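Local coordinates for protein acetyl-CoA acetyltransferase (PDB 3SS6) that probably catalyses the reversible thiolase condensation of two acetyl-CoA molecules into acetoacetyl-CoA and free CoA, at residues A[56-61]-A[117-122]; A[254-259]-A[356-361]; A[292-297]-A[326-331]; A[164-169]-A[287-292]. All blocks are in the same frame, centred on the assembly; numbering follows the deposited sequence. Where two conformers were deposited one is given.

Contact 1: A[56-61]-A[117-122]; sequences LGHCIQ and GVEAMS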
loop_
_atom_site.group_PDB
_atom_site.type_symbol
_atom_site.label_atom_id
_atom_site.label_comp_id
_atom_site.label_asym_id
_atom_site.label_seq_id
_atom_site.Cartn_x
_atom_site.Cartn_y
_atom_site.Cartn_z
ATOM N N LEU A 56 20.600 6.125 -21.975
ATOM C CA LEU A 56 19.161 6.353 -22.109
ATOM C C LEU A 56 18.654 7.445 -21.182
ATOM O O LEU A 56 18.992 7.473 -19.987
ATOM C CB LEU A 56 18.368 5.074 -21.796
ATOM C CG LEU A 56 18.523 3.892 -22.753
ATOM C CD1 LEU A 56 17.607 2.765 -22.300
ATOM C CD2 LEU A 56 18.170 4.339 -24.163
ATOM N N GLY A 57 17.751 8.269 -21.697
ATOM C CA GLY A 57 17.089 9.276 -20.892
ATOM C C GLY A 57 15.847 8.572 -20.354
ATOM O O GLY A 57 15.165 7.878 -21.099
ATOM N N HIS A 58 15.580 8.698 -19.059
ATOM C CA HIS A 58 14.420 8.046 -18.453
ATOM C C HIS A 58 13.900 8.844 -17.253
ATOM O O HIS A 58 14.608 8.986 -16.268
ATOM C CB HIS A 58 14.832 6.635 -18.041
ATOM C CG HIS A 58 13.694 5.750 -17.648
ATOM N ND1 HIS A 58 13.881 4.558 -16.983
ATOM C CD2 HIS A 58 12.359 5.875 -17.828
ATOM C CE1 HIS A 58 12.709 3.989 -16.769
ATOM N NE2 HIS A 58 11.769 4.769 -17.270
ATOM N N CYS A 59 12.697 9.398 -17.351
ATOM C CA CYS A 59 12.127 10.178 -16.249
ATOM C C CYS A 59 11.669 9.464 -14.975
ATOM O O CYS A 59 11.927 9.928 -13.877
ATOM C CB CYS A 59 11.013 11.086 -16.750
ATOM S SG CYS A 59 11.619 12.340 -17.883
ATOM N N ILE A 60 10.998 8.332 -15.133
ATOM C CA ILE A 60 10.506 7.611 -13.980
ATOM C C ILE A 60 11.231 6.279 -13.895
ATOM O O ILE A 60 10.708 5.240 -14.236
ATOM C CB ILE A 60 8.992 7.333 -14.101
ATOM C CG1 ILE A 60 8.220 8.620 -14.397
ATOM C CG2 ILE A 60 8.475 6.668 -12.852
ATOM C CD1 ILE A 60 6.736 8.422 -14.601
ATOM N N GLN A 61 12.455 6.364 -13.395
ATOM C CA GLN A 61 13.317 5.211 -13.238
ATOM C C GLN A 61 12.767 4.264 -12.186
ATOM O O GLN A 61 12.042 4.667 -11.305
ATOM C CB GLN A 61 14.759 5.639 -13.013
ATOM C CG GLN A 61 15.308 6.336 -14.241
ATOM C CD GLN A 61 16.627 7.018 -14.014
ATOM O OE1 GLN A 61 17.482 6.517 -13.312
ATOM N NE2 GLN A 61 16.797 8.173 -14.625
ATOM N N GLY A 117 16.016 7.444 -25.515
ATOM C CA GLY A 117 15.199 7.572 -24.324
ATOM C C GLY A 117 14.013 6.634 -24.342
ATOM O O GLY A 117 13.658 6.066 -25.373
ATOM N N VAL A 118 13.415 6.462 -23.170
ATOM C CA VAL A 118 12.284 5.563 -23.000
ATOM C C VAL A 118 11.395 6.081 -21.878
ATOM O O VAL A 118 11.869 6.717 -20.925
ATOM C CB VAL A 118 12.753 4.115 -22.694
ATOM C CG1 VAL A 118 13.603 4.086 -21.417
ATOM C CG2 VAL A 118 11.541 3.152 -22.547
ATOM N N GLU A 119 10.096 5.832 -22.004
ATOM C CA GLU A 119 9.183 6.033 -20.886
ATOM C C GLU A 119 8.061 5.044 -21.030
ATOM O O GLU A 119 7.473 4.907 -22.115
ATOM C CB GLU A 119 8.600 7.455 -20.851
ATOM C CG GLU A 119 8.164 7.894 -19.424
ATOM C CD GLU A 119 9.386 8.184 -18.536
ATOM O OE1 GLU A 119 10.249 8.988 -18.947
ATOM O OE2 GLU A 119 9.504 7.586 -17.450
ATOM N N ALA A 120 7.778 4.347 -19.938
ATOM C CA ALA A 120 6.646 3.435 -19.863
ATOM C C ALA A 120 5.756 4.001 -18.769
ATOM O O ALA A 120 5.847 3.610 -17.598
ATOM C CB ALA A 120 7.111 2.024 -19.523
ATOM N N MET A 121 4.921 4.964 -19.138
ATOM C CA MET A 121 4.127 5.662 -18.133
ATOM C C MET A 121 3.015 4.748 -17.617
ATOM O O MET A 121 2.739 4.741 -16.425
ATOM C CB MET A 121 3.595 6.988 -18.688
ATOM C CG MET A 121 4.746 7.902 -19.115
ATOM S SD MET A 121 4.298 9.541 -19.743
ATOM C CE MET A 121 3.961 10.417 -18.199
ATOM N N SER A 122 2.414 3.959 -18.512
ATOM C CA SER A 122 1.299 3.085 -18.153
ATOM C C SER A 122 1.651 2.080 -17.060
ATOM O O SER A 122 0.793 1.702 -16.262
ATOM C CB SER A 122 0.785 2.316 -19.372
ATOM O OG SER A 122 0.291 3.173 -20.393
HETATM O O HOH W 1 8.961 4.961 -17.425
#

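Contact 2: A[254-259]-A[356-361]; sequences GSAVLV and GARITV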
loop_
_atom_site.group_PDB
_atom_site.type_symbol
_atom_site.label_atom_id
_atom_site.label_comp_id
_atom_site.label_asym_id
_atom_site.label_seq_id
_atom_site.Cartn_x
_atom_site.Cartn_y
_atom_site.Cartn_z
ATOM N N GLY A 254 6.726 4.942 -24.913
ATOM C CA GLY A 254 7.501 4.822 -26.143
ATOM C C GLY A 254 8.990 4.763 -25.901
ATOM O O GLY A 254 9.452 5.155 -24.849
ATOM N N SER A 255 9.738 4.268 -26.880
ATOM C CA SER A 255 11.196 4.359 -26.824
ATOM C C SER A 255 11.726 4.848 -28.162
ATOM O O SER A 255 11.030 4.775 -29.188
ATOM C CB SER A 255 11.812 2.997 -26.479
ATOM O OG SER A 255 11.473 2.026 -27.467
ATOM N N ALA A 256 12.946 5.378 -28.152
ATOM C CA ALA A 256 13.561 5.878 -29.381
ATOM C C ALA A 256 15.072 5.871 -29.219
ATOM O O ALA A 256 15.585 6.245 -28.165
ATOM C CB ALA A 256 13.059 7.290 -29.691
ATOM N N VAL A 257 15.785 5.451 -30.263
ATOM C CA VAL A 257 17.207 5.147 -30.138
ATOM C C VAL A 257 17.939 5.595 -31.403
ATOM O O VAL A 257 17.433 5.402 -32.506
ATOM C CB VAL A 257 17.394 3.606 -29.976
ATOM C CG1 VAL A 257 18.837 3.225 -29.975
ATOM C CG2 VAL A 257 16.733 3.115 -28.669
ATOM N N LEU A 258 19.107 6.210 -31.233
ATOM C CA LEU A 258 19.986 6.525 -32.359
ATOM C C LEU A 258 21.283 5.745 -32.193
ATOM O O LEU A 258 21.703 5.459 -31.071
ATOM C CB LEU A 258 20.332 8.015 -32.384
ATOM C CG LEU A 258 19.302 9.049 -32.835
ATOM C CD1 LEU A 258 18.064 9.007 -31.943
ATOM C CD2 LEU A 258 19.978 10.409 -32.776
ATOM N N VAL A 259 21.938 5.425 -33.311
ATOM C CA VAL A 259 23.311 4.939 -33.248
ATOM C C VAL A 259 24.201 6.095 -33.687
ATOM O O VAL A 259 23.999 6.670 -34.766
ATOM C CB VAL A 259 23.554 3.715 -34.169
ATOM C CG1 VAL A 259 25.036 3.318 -34.141
ATOM C CG2 VAL A 259 22.661 2.534 -33.744
ATOM N N GLY A 356 12.574 13.554 -26.209
ATOM C CA GLY A 356 13.707 14.308 -26.722
ATOM C C GLY A 356 14.454 13.554 -27.795
ATOM O O GLY A 356 14.986 14.167 -28.730
ATOM N N ALA A 357 14.487 12.224 -27.666
ATOM C CA ALA A 357 15.058 11.364 -28.707
ATOM C C ALA A 357 14.065 11.126 -29.846
ATOM O O ALA A 357 14.449 11.110 -31.013
ATOM C CB ALA A 357 15.509 10.035 -28.119
ATOM N N ARG A 358 12.792 10.950 -29.505
ATOM C CA ARG A 358 11.741 10.706 -30.503
ATOM C C ARG A 358 11.657 11.815 -31.556
ATOM O O ARG A 358 11.630 11.537 -32.763
ATOM C CB ARG A 358 10.384 10.509 -29.795
ATOM C CG ARG A 358 9.362 9.672 -30.578
ATOM C CD ARG A 358 8.737 10.500 -31.723
ATOM N NE ARG A 358 7.999 11.651 -31.207
ATOM C CZ ARG A 358 7.530 12.635 -31.972
ATOM N NH1 ARG A 358 7.744 12.614 -33.278
ATOM N NH2 ARG A 358 6.840 13.637 -31.432
ATOM N N ILE A 359 11.646 13.070 -31.110
ATOM C CA ILE A 359 11.524 14.171 -32.063
ATOM C C ILE A 359 12.771 14.282 -32.928
ATOM O O ILE A 359 12.695 14.752 -34.065
ATOM C CB ILE A 359 11.162 15.532 -31.399
ATOM C CG1 ILE A 359 12.291 16.047 -30.493
ATOM C CG2 ILE A 359 9.834 15.409 -30.644
ATOM C CD1 ILE A 359 12.014 17.447 -29.901
ATOM N N THR A 360 13.910 13.826 -32.405
ATOM C CA THR A 360 15.149 13.844 -33.190
ATOM C C THR A 360 15.087 12.772 -34.285
ATOM O O THR A 360 15.433 13.025 -35.442
ATOM C CB THR A 360 16.393 13.670 -32.293
ATOM O OG1 THR A 360 16.402 14.706 -31.292
ATOM C CG2 THR A 360 17.679 13.759 -33.120
ATOM N N VAL A 361 14.639 11.579 -33.917
ATOM C CA VAL A 361 14.392 10.521 -34.907
ATOM C C VAL A 361 13.481 11.033 -36.022
ATOM O O VAL A 361 13.781 10.889 -37.214
ATOM C CB VAL A 361 13.749 9.279 -34.250
ATOM C CG1 VAL A 361 13.212 8.301 -35.310
ATOM C CG2 VAL A 361 14.729 8.579 -33.339
#

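Contact 3: A[292-297]-A[326-331]; sequences IGPAPA and LAVEKE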
loop_
_atom_site.group_PDB
_atom_site.type_symbol
_atom_site.label_atom_id
_atom_site.label_comp_id
_atom_site.label_asym_id
_atom_site.label_seq_id
_atom_site.Cartn_x
_atom_site.Cartn_y
_atom_site.Cartn_z
ATOM N N ILE A 292 8.711 27.955 -21.825
ATOM C CA ILE A 292 9.423 28.908 -22.692
ATOM C C ILE A 292 10.889 28.525 -22.929
ATOM O O ILE A 292 11.586 29.141 -23.742
ATOM C CB ILE A 292 9.373 30.333 -22.122
ATOM C CG1 ILE A 292 9.594 31.368 -23.227
ATOM C CG2 ILE A 292 10.402 30.510 -21.002
ATOM C CD1 ILE A 292 8.542 31.308 -24.327
ATOM N N GLY A 293 11.360 27.517 -22.204
ATOM C CA GLY A 293 12.743 27.077 -22.331
ATOM C C GLY A 293 13.343 27.042 -23.732
ATOM O O GLY A 293 14.484 27.464 -23.922
ATOM N N PRO A 294 12.606 26.501 -24.714
ATOM C CA PRO A 294 13.221 26.413 -26.044
ATOM C C PRO A 294 13.673 27.760 -26.621
ATOM O O PRO A 294 14.592 27.767 -27.428
ATOM C CB PRO A 294 12.113 25.796 -26.905
ATOM C CG PRO A 294 11.311 24.961 -25.908
ATOM C CD PRO A 294 11.319 25.777 -24.645
ATOM N N ALA A 295 13.058 28.873 -26.225
ATOM C CA ALA A 295 13.450 30.161 -26.809
ATOM C C ALA A 295 14.920 30.510 -26.523
ATOM O O ALA A 295 15.721 30.662 -27.452
ATOM C CB ALA A 295 12.502 31.287 -26.363
ATOM N N PRO A 296 15.292 30.631 -25.236
ATOM C CA PRO A 296 16.708 30.909 -24.973
ATOM C C PRO A 296 17.642 29.768 -25.397
ATOM O O PRO A 296 18.787 30.048 -25.751
ATOM C CB PRO A 296 16.757 31.112 -23.450
ATOM C CG PRO A 296 15.534 30.434 -22.932
ATOM C CD PRO A 296 14.490 30.618 -23.998
ATOM N N ALA A 297 17.179 28.519 -25.349
ATOM C CA ALA A 297 18.025 27.399 -25.765
ATOM C C ALA A 297 18.335 27.492 -27.250
ATOM O O ALA A 297 19.480 27.329 -27.672
ATOM C CB ALA A 297 17.363 26.061 -25.440
ATOM N N LEU A 326 2.815 27.559 -28.481
ATOM C CA LEU A 326 2.457 28.875 -29.006
ATOM C C LEU A 326 3.310 29.994 -28.414
ATOM O O LEU A 326 3.673 30.937 -29.118
ATOM C CB LEU A 326 0.965 29.145 -28.806
ATOM C CG LEU A 326 0.083 28.388 -29.807
ATOM C CD1 LEU A 326 -1.332 28.207 -29.271
ATOM C CD2 LEU A 326 0.056 29.127 -31.147
ATOM N N ALA A 327 3.647 29.884 -27.128
ATOM C CA ALA A 327 4.506 30.887 -26.501
ATOM C C ALA A 327 5.873 30.903 -27.175
ATOM O O ALA A 327 6.420 31.967 -27.453
ATOM C CB ALA A 327 4.647 30.627 -25.000
ATOM N N VAL A 328 6.424 29.724 -27.434
ATOM C CA VAL A 328 7.708 29.625 -28.131
ATOM C C VAL A 328 7.602 30.184 -29.547
ATOM O O VAL A 328 8.451 30.958 -29.981
ATOM C CB VAL A 328 8.209 28.171 -28.196
ATOM C CG1 VAL A 328 9.470 28.076 -29.034
ATOM C CG2 VAL A 328 8.481 27.648 -26.786
ATOM N N GLU A 329 6.549 29.794 -30.258
ATOM C CA GLU A 329 6.321 30.307 -31.613
ATOM C C GLU A 329 6.263 31.837 -31.662
ATOM O O GLU A 329 6.870 32.468 -32.530
ATOM C CB GLU A 329 5.042 29.715 -32.203
ATOM C CG GLU A 329 4.769 30.180 -33.631
ATOM C CD GLU A 329 3.496 29.593 -34.195
ATOM O OE1 GLU A 329 3.557 28.477 -34.751
ATOM O OE2 GLU A 329 2.440 30.255 -34.078
ATOM N N LYS A 330 5.524 32.433 -30.731
ATOM C CA LYS A 330 5.412 33.884 -30.653
ATOM C C LYS A 330 6.725 34.545 -30.261
ATOM O O LYS A 330 7.108 35.560 -30.839
ATOM C CB LYS A 330 4.301 34.282 -29.676
ATOM C CG LYS A 330 2.910 33.863 -30.151
ATOM C CD LYS A 330 1.856 34.087 -29.081
ATOM C CE LYS A 330 0.493 33.584 -29.531
ATOM N NZ LYS A 330 0.025 34.270 -30.762
ATOM N N GLU A 331 7.423 33.960 -29.291
ATOM C CA GLU A 331 8.669 34.540 -28.802
ATOM C C GLU A 331 9.747 34.577 -29.888
ATOM O O GLU A 331 10.451 35.581 -30.043
ATOM C CB GLU A 331 9.164 33.774 -27.572
ATOM C CG GLU A 331 10.499 34.262 -27.031
ATOM C CD GLU A 331 10.454 35.691 -26.531
ATOM O OE1 GLU A 331 9.453 36.085 -25.893
ATOM O OE2 GLU A 331 11.427 36.430 -26.781
#

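Contact 4: A[164-169]-A[287-292]; sequences ENLVEQ and PKIMGI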
loop_
_atom_site.group_PDB
_atom_site.type_symbol
_atom_site.label_atom_id
_atom_site.label_comp_id
_atom_site.label_asym_id
_atom_site.label_seq_id
_atom_site.Cartn_x
_atom_site.Cartn_y
_atom_site.Cartn_z
ATOM N N GLU A 164 -0.778 27.512 -18.222
ATOM C CA GLU A 164 -1.732 28.605 -18.068
ATOM C C GLU A 164 -1.000 29.902 -17.761
ATOM O O GLU A 164 -1.462 30.979 -18.123
ATOM C CB GLU A 164 -2.765 28.308 -16.974
ATOM C CG GLU A 164 -3.872 27.322 -17.373
ATOM C CD GLU A 164 -4.941 27.943 -18.269
ATOM O OE1 GLU A 164 -4.852 29.154 -18.563
ATOM O OE2 GLU A 164 -5.876 27.213 -18.672
ATOM N N ASN A 165 0.139 29.803 -17.081
ATOM C CA ASN A 165 0.944 30.997 -16.828
ATOM C C ASN A 165 1.396 31.615 -18.141
ATOM O O ASN A 165 1.423 32.835 -18.288
ATOM C CB ASN A 165 2.157 30.681 -15.942
ATOM C CG ASN A 165 1.770 30.397 -14.497
ATOM O OD1 ASN A 165 0.711 30.826 -14.027
ATOM N ND2 ASN A 165 2.637 29.670 -13.781
ATOM N N LEU A 166 1.759 30.764 -19.093
ATOM C CA LEU A 166 2.199 31.240 -20.394
ATOM C C LEU A 166 1.025 31.791 -21.205
ATOM O O LEU A 166 1.187 32.754 -21.942
ATOM C CB LEU A 166 2.936 30.135 -21.154
ATOM C CG LEU A 166 4.388 29.922 -20.719
ATOM C CD1 LEU A 166 4.993 28.716 -21.434
ATOM C CD2 LEU A 166 5.222 31.179 -20.964
ATOM N N VAL A 167 -0.150 31.182 -21.049
ATOM C CA VAL A 167 -1.368 31.678 -21.687
ATOM C C VAL A 167 -1.585 33.134 -21.301
ATOM O O VAL A 167 -1.784 34.003 -22.152
ATOM C CB VAL A 167 -2.601 30.868 -21.252
ATOM C CG1 VAL A 167 -3.893 31.589 -21.637
ATOM C CG2 VAL A 167 -2.562 29.473 -21.862
ATOM N N GLU A 168 -1.564 33.397 -20.002
ATOM C CA GLU A 168 -1.747 34.744 -19.491
ATOM C C GLU A 168 -0.632 35.709 -19.920
ATOM O O GLU A 168 -0.892 36.847 -20.296
ATOM C CB GLU A 168 -1.858 34.706 -17.967
ATOM C CG GLU A 168 -3.067 33.910 -17.477
ATOM C CD GLU A 168 -2.899 33.358 -16.065
ATOM O OE1 GLU A 168 -1.871 33.659 -15.415
ATOM O OE2 GLU A 168 -3.798 32.616 -15.606
ATOM N N GLN A 169 0.607 35.236 -19.861
ATOM C CA GLN A 169 1.752 36.070 -20.219
ATOM C C GLN A 169 1.756 36.469 -21.698
ATOM O O GLN A 169 1.980 37.638 -22.039
ATOM C CB GLN A 169 3.058 35.361 -19.846
ATOM C CG GLN A 169 4.312 36.193 -20.060
ATOM C CD GLN A 169 5.543 35.560 -19.426
ATOM O OE1 GLN A 169 5.462 34.939 -18.362
ATOM N NE2 GLN A 169 6.692 35.713 -20.080
ATOM N N PRO A 287 11.001 28.106 -13.422
ATOM C CA PRO A 287 10.204 26.869 -13.486
ATOM C C PRO A 287 8.707 27.146 -13.665
ATOM O O PRO A 287 7.988 26.320 -14.237
ATOM C CB PRO A 287 10.437 26.228 -12.108
ATOM C CG PRO A 287 11.722 26.818 -11.619
ATOM C CD PRO A 287 11.781 28.210 -12.175
ATOM N N LYS A 288 8.244 28.295 -13.182
ATOM C CA LYS A 288 6.822 28.630 -13.267
ATOM C C LYS A 288 6.358 28.881 -14.699
ATOM O O LYS A 288 5.156 28.859 -14.982
ATOM C CB LYS A 288 6.483 29.820 -12.372
ATOM C CG LYS A 288 6.536 29.496 -10.891
ATOM C CD LYS A 288 6.202 30.721 -10.072
ATOM C CE LYS A 288 6.353 30.453 -8.588
ATOM N NZ LYS A 288 6.072 31.677 -7.786
ATOM N N ILE A 289 7.310 29.126 -15.593
ATOM C CA ILE A 289 7.013 29.212 -17.026
ATOM C C ILE A 289 7.986 28.350 -17.823
ATOM O O ILE A 289 8.500 28.766 -18.874
ATOM C CB ILE A 289 7.068 30.667 -17.524
ATOM C CG1 ILE A 289 8.345 31.348 -17.021
ATOM C CG2 ILE A 289 5.839 31.434 -17.045
ATOM C CD1 ILE A 289 8.704 32.620 -17.783
ATOM N N MET A 290 8.225 27.138 -17.316
ATOM C CA MET A 290 9.178 26.208 -17.920
ATOM C C MET A 290 8.978 26.018 -19.425
ATOM O O MET A 290 9.919 25.687 -20.142
ATOM C CB MET A 290 9.145 24.849 -17.199
ATOM C CG MET A 290 7.834 24.072 -17.345
ATOM S SD MET A 290 7.854 22.990 -18.785
ATOM C CE MET A 290 6.084 22.704 -18.990
ATOM N N GLY A 291 7.758 26.242 -19.907
ATOM C CA GLY A 291 7.443 25.951 -21.291
ATOM C C GLY A 291 8.189 26.820 -22.290
ATOM O O GLY A 291 8.292 26.458 -23.459
ATOM N N ILE A 292 8.711 27.955 -21.825
ATOM C CA ILE A 292 9.423 28.908 -22.692
ATOM C C ILE A 292 10.889 28.525 -22.929
ATOM O O ILE A 292 11.586 29.141 -23.742
ATOM C CB ILE A 292 9.373 30.333 -22.122
ATOM C CG1 ILE A 292 9.594 31.368 -23.227
ATOM C CG2 ILE A 292 10.402 30.510 -21.002
ATOM C CD1 ILE A 292 8.542 31.308 -24.327
#

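Contact 1: A[56-61]-A[117-122]
Glu119 carries its CG anti to the main-chain nitrogen (chi1 -155°) and then bends at chi2, a folded shape that swings its carboxylate to the backbone of Cys59 and Ile60. Its OE1 accepts from Cys59 N at 3.0 Å through the syn lone pair. OE2 takes Ile60 N at 2.9 Å, also on the syn side but 19° out of the carboxylate plane. A two-oxygen acceptor thus serves two successive amides that follow the Gly57-Gly117 bridge. That parallel pairing, between neighbouring strands of the thiolase sheet, brings Gly57 CA within 4.3 Å of Gly117 CA, and Val118 N donates to Gly57 O at 3.1 Å. His58 (chi1 -169°) places its ring between the two segments: Val118 CG1 makes a CH-pi contact over one face, while OE2 of Glu119 lies at the edge, 3.3 Å from CD2 of His58. ND1 of His58 bonds Thr68 OG1, and NE2 meets a water 2.8 Å away. The same water donates to Glu119 OE2 and accepts from Ala120 N. With two amides, a water and a weak bond from Gly353 N around it, the buried carboxylate would probably be stabilised as an anion, and it would hold the backbone of Cys59 and Ile60.

Contact 2: A[254-259]-A[356-361]
The layered alpha/beta thiolase fold packs helices against a mixed sheet, and here Ala256 and Leu258 of strand 252-262 meet Ala357, Arg358, Thr360 and Val361 of helix 352-370. The strand belongs to the N-terminal thiolase family region and the helix to the C-terminal one, so the contact joins the two halves, consistent with the helix layer they share in thiolases. The segment axes approach to 7.1 Å at an angle of 60°. Small residues make such closeness possible: the methyl of Ala256 points at the helix, its CB 3.7 Å from Arg358 N, and Ala357 answers with its own CB 4.0 Å from Ala256 CB and 3.8 Å from Ala256 O. Farther along the strand a longer side chain, Leu258, bridges to the helix. Leu258 has its CG beside the backbone N (chi1 -74°), which sends both methyls toward the helix. CD1 passes Val361 CG2 at 3.6 Å, the two side chains running antiparallel alongside each other, whereas CD2 meets Thr360 CG2 at 4.1 Å, nearly perpendicular. Ile98 of helix 93-107 also touches Leu258 and Ala357, adding to the apolar packing. On the other side of the strand Ser255 and Val257 face helix 29-43. Of its side chain Arg358 offers CB; its guanidinium leads away, and NH1 bonds Ser362 OG. Threonine suits its place because its methyl serves the apolar interface while its hydroxyl is satisfied inside the helix: Thr360 OG1 donates to Gly356 O at 3.0 Å.

Contact 3: A[292-297]-A[326-331]
Pro294 and Val328 stand nearly perpendicular where the first turn of helix 294-305 meets helix 322-332 in the thiolase fold. Val328 CG2 sits over a face of the Pro294 ring, displaced toward its CB-CG-CD side and 4.0 Å from Pro294 CG, and Val328 CG1 lies 4.1 Å from Pro294 CB, so both branches take part. Proline, which has no backbone N-H to donate, suits a place near the beginning of a helix, and its rigid ring offers three carbons to CG2; Pro294 also touches Ser378 and Cys380 of strand 374-381. Ile292, in the 3-10 stretch leading to it, reaches across by its longer branch: with CG1 anti to N (chi1 -157°), CD1 comes to rest against the turn of the opposing helix, 3.8 Å from Ala327 O and 4.0 Å from Ala327 CB. The small alanine makes space for this methyl, and Glu331 CB flanks it at 4.1 Å. Glu331, bent at chi2 (63°), packs by its CB and CG, while its carboxylate bonds Tyr170 OH and forms a salt bridge with Arg299. Its methylene makes a close apolar touch with the methyl of the other helix, Ala295 CB lying 3.6 Å from Glu331 CG.

Contact 4: A[164-169]-A[287-292]
The amide of Asn165 works edge-on: its ND2 donates to Lys288 O at 2.9 Å with a nearly linear N-H...O angle of 175°, and the acceptor lies almost in the amide plane. The Asn165-Lys288 bond links helix 159-170, in the loop domain of the thiolase fold, to the 3-10 segment 287-292 that precedes helix 294-305. At the acceptor the geometry is less regular: ND2 is tilted 24° from the carbonyl plane of Lys288. OD1 accepts from Arg238 NH2, so both polar ends of Asn165 are used. The helix lies in the long excursion between strands 112-120 and 252-262, and the contact ties that excursion to the C-terminal family region. The second amide, that of Gln169, stands at the end of an extended chain set almost square to Ile289. Across this contact it makes van der Waals contact, its OE1 3.8 Å from Ile289 CG2, in a place near solvent that suits a polar residue. Beta-branched Ile289 presents CG2 also to Asn165 CB, at 3.9 Å, and so fills the groove between side chains one helical turn apart. Leu166 is the apolar centre. Its CG lies beside the backbone N (chi1 -79°), and its two methyls lie along the segment: CD2 approaches Ile289 CB at 3.9 Å, while CD1 rests on Gly291, whose bare alpha carbon allows this close seat. Ala327 of helix 322-332 touches Leu166 as well. At the far end of the segment, Leu166 CD2 comes within 4.4 Å of Ile292 CB.

Overall arrangement
Contacts 1 and 2 form the core of the chain, and contacts 3 and 4 lie farther out, their centres about 17 and 20 Å from the chain's centre. The first two share one sheet: strands 112-120 and 252-262 are neighbours, and Gly117 N lies 2.9 Å from Ala256 O, a probable hydrogen bond. Their chemistry differs, contact 1 being polar and water-bridged, contact 2 apolar. Contacts 3 and 4 have Ile292 in common and meet where Val328 CG2 approaches Gly291 O at 3.5 Å, so helices 159-170 and 322-332 grip the same loop. Contact 3 remains mostly buried; partly exposed contact 4 adds an amide-to-carbonyl hydrogen bond. Contacts 2 and 4 each join the two family regions.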